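Side-chain contact in endoglucanase (Fervidobacterium pennivorans DSM 9078, PDB 6KDD), which probably hydrolyses beta-glucosidic bonds as a glycoside hydrolase family 5 (cellulase A) enzyme with a TIM-barrel fold: residues 117-122 with 140-145. Numbering follows the deposited sequence.
Sequences NVLVEI and EIYNEP
Leu119, on helix 112-129 of the TIM barrel's outer layer, packs on Ile141 and Tyr142 just after the C-terminal end of barrel strand 137-140. The contact is small, buried and apolar. Both methyls of Leu119 take part. The CB of Leu119 points toward the 140-145 segment. With CG anti to the backbone N (chi1 -174°), CD2 lies 3.9 Å from CG2 of Ile141 and 4.2 Å from CB of Tyr142, so it touches two successive residues of the chain. CD1 sits 3.9 Å from the carbonyl O of Ile141 and comes obliquely to the Tyr142 ring. Ile141 crosses the leucine side chain at about a right angle and offers its CG2 branch. Its side chain also packs on Val161 of helix 151-168 and on Val174 and Ile176 of the next strand. The carbonyl O of Ile141 accepts a hydrogen bond from NE1 of Trp123, one turn further along the same helix as Leu119. This polar atom is thus satisfied within an apolar setting. The Tyr142 hydroxyl is hydrogen-bonded to the backbone N of Phe105. Asn143-Glu144-Pro145 matches the Asn-Glu-Pro signature of family 5, whose glutamate is the acid/base in relatives and probably here. Helix 112-129, which follows strand 97-101, thus packs on the loop after the next strand, 137-140, as an outer helix does in a (beta/alpha)8 barrel.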
loop_
_atom_site.group_PDB
_atom_site.type_symbol
_atom_site.label_atom_id
_atom_site.label_comp_id
_atom_site.label_asym_id
_atom_site.label_seq_id
_atom_site.Cartn_x
_atom_site.Cartn_y
_atom_site.Cartn_z
ATOM N N ASN A 117 17.014 9.814 -9.006
ATOM C CA ASN A 117 17.947 10.183 -7.952
ATOM C C ASN A 117 17.245 11.091 -6.933
ATOM O O ASN A 117 17.717 11.260 -5.804
ATOM C CB ASN A 117 19.303 10.673 -8.479
ATOM C CG ASN A 117 19.240 11.882 -9.397
ATOM O OD1 ASN A 117 18.539 12.857 -9.124
ATOM N ND2 ASN A 117 20.002 11.841 -10.484
ATOM N N VAL A 118 16.116 11.674 -7.332
ATOM C CA VAL A 118 15.294 12.419 -6.386
ATOM C C VAL A 118 14.639 11.447 -5.402
ATOM O O VAL A 118 14.650 11.713 -4.193
ATOM C CB VAL A 118 14.235 13.286 -7.082
ATOM C CG1 VAL A 118 13.293 13.968 -6.093
ATOM C CG2 VAL A 118 14.851 14.297 -8.020
ATOM N N LEU A 119 14.059 10.348 -5.923
ATOM C CA LEU A 119 13.552 9.281 -5.060
ATOM C C LEU A 119 14.659 8.826 -4.102
ATOM O O LEU A 119 14.394 8.561 -2.941
ATOM C CB LEU A 119 13.001 8.080 -5.846
ATOM C CG LEU A 119 12.311 6.983 -5.000
ATOM C CD1 LEU A 119 11.068 7.527 -4.291
ATOM C CD2 LEU A 119 11.986 5.728 -5.799
ATOM N N VAL A 120 15.899 8.697 -4.602
ATOM C CA VAL A 120 16.994 8.217 -3.778
ATOM C C VAL A 120 17.190 9.169 -2.593
ATOM O O VAL A 120 17.329 8.705 -1.461
ATOM C CB VAL A 120 18.299 7.974 -4.585
ATOM C CG1 VAL A 120 19.510 7.862 -3.655
ATOM C CG2 VAL A 120 18.210 6.689 -5.400
ATOM N N GLU A 121 17.139 10.480 -2.869
ATOM C CA GLU A 121 17.422 11.506 -1.877
ATOM C C GLU A 121 16.259 11.677 -0.902
ATOM O O GLU A 121 16.469 11.980 0.279
ATOM C CB GLU A 121 17.743 12.844 -2.549
ATOM C CG GLU A 121 19.153 12.888 -3.154
ATOM C CD GLU A 121 20.279 12.376 -2.262
ATOM O OE1 GLU A 121 20.361 12.801 -1.084
ATOM O OE2 GLU A 121 21.048 11.516 -2.717
ATOM N N ILE A 122 15.028 11.513 -1.413
ATOM C CA ILE A 122 13.864 11.536 -0.539
ATOM C C ILE A 122 14.055 10.464 0.512
ATOM O O ILE A 122 13.949 10.740 1.713
ATOM C CB ILE A 122 12.540 11.393 -1.345
ATOM C CG1 ILE A 122 12.239 12.707 -2.064
ATOM C CG2 ILE A 122 11.380 11.029 -0.411
ATOM C CD1 ILE A 122 11.106 12.652 -3.111
ATOM N N GLU A 140 8.421 1.727 2.555
ATOM C CA GLU A 140 8.016 1.121 1.290
ATOM C C GLU A 140 8.500 2.066 0.196
ATOM O O GLU A 140 8.096 3.219 0.120
ATOM C CB GLU A 140 6.500 0.861 1.264
ATOM C CG GLU A 140 6.008 0.430 -0.129
ATOM C CD GLU A 140 4.488 0.315 -0.208
ATOM O OE1 GLU A 140 3.802 0.782 0.738
ATOM O OE2 GLU A 140 3.981 -0.262 -1.215
ATOM N N ILE A 141 9.452 1.602 -0.619
ATOM C CA ILE A 141 10.174 2.555 -1.465
ATOM C C ILE A 141 9.240 3.348 -2.381
ATOM O O ILE A 141 9.312 4.576 -2.466
ATOM C CB ILE A 141 11.266 1.814 -2.272
ATOM C CG1 ILE A 141 12.340 1.319 -1.298
ATOM C CG2 ILE A 141 11.831 2.745 -3.346
ATOM C CD1 ILE A 141 13.484 0.559 -1.936
ATOM N N TYR A 142 8.414 2.640 -3.164
ATOM C CA TYR A 142 7.558 3.395 -4.063
ATOM C C TYR A 142 6.280 2.598 -4.367
ATOM O O TYR A 142 6.360 1.413 -4.586
ATOM C CB TYR A 142 8.302 3.716 -5.364
ATOM C CG TYR A 142 7.486 4.665 -6.184
ATOM C CD1 TYR A 142 7.203 5.924 -5.686
ATOM C CD2 TYR A 142 6.870 4.263 -7.360
ATOM C CE1 TYR A 142 6.374 6.793 -6.362
ATOM C CE2 TYR A 142 6.092 5.151 -8.090
ATOM C CZ TYR A 142 5.820 6.394 -7.569
ATOM O OH TYR A 142 5.052 7.291 -8.234
ATOM N N ASN A 143 5.137 3.281 -4.354
ATOM C CA ASN A 143 3.813 2.736 -4.650
ATOM C C ASN A 143 3.667 2.532 -6.169
ATOM O O ASN A 143 3.854 3.469 -6.918
ATOM C CB ASN A 143 2.716 3.712 -4.185
ATOM C CG ASN A 143 1.314 3.240 -4.536
ATOM O OD1 ASN A 143 0.651 3.830 -5.398
ATOM N ND2 ASN A 143 0.879 2.165 -3.916
ATOM N N GLU A 144 3.370 1.300 -6.598
ATOM C CA GLU A 144 2.867 1.030 -7.952
ATOM C C GLU A 144 3.761 1.664 -9.019
ATOM O O GLU A 144 3.345 2.564 -9.735
ATOM C CB GLU A 144 1.439 1.574 -8.089
ATOM C CG GLU A 144 0.470 0.723 -7.301
ATOM C CD GLU A 144 -0.976 1.168 -7.505
ATOM O OE1 GLU A 144 -1.224 2.039 -8.330
ATOM O OE2 GLU A 144 -1.832 0.578 -6.876
ATOM N N PRO A 145 5.008 1.189 -9.178
ATOM C CA PRO A 145 5.809 1.543 -10.363
ATOM C C PRO A 145 5.021 1.151 -11.620
ATOM O O PRO A 145 4.393 0.104 -11.665
ATOM C CB PRO A 145 7.049 0.629 -10.221
ATOM C CG PRO A 145 7.118 0.271 -8.733
ATOM C CD PRO A 145 5.658 0.196 -8.297
#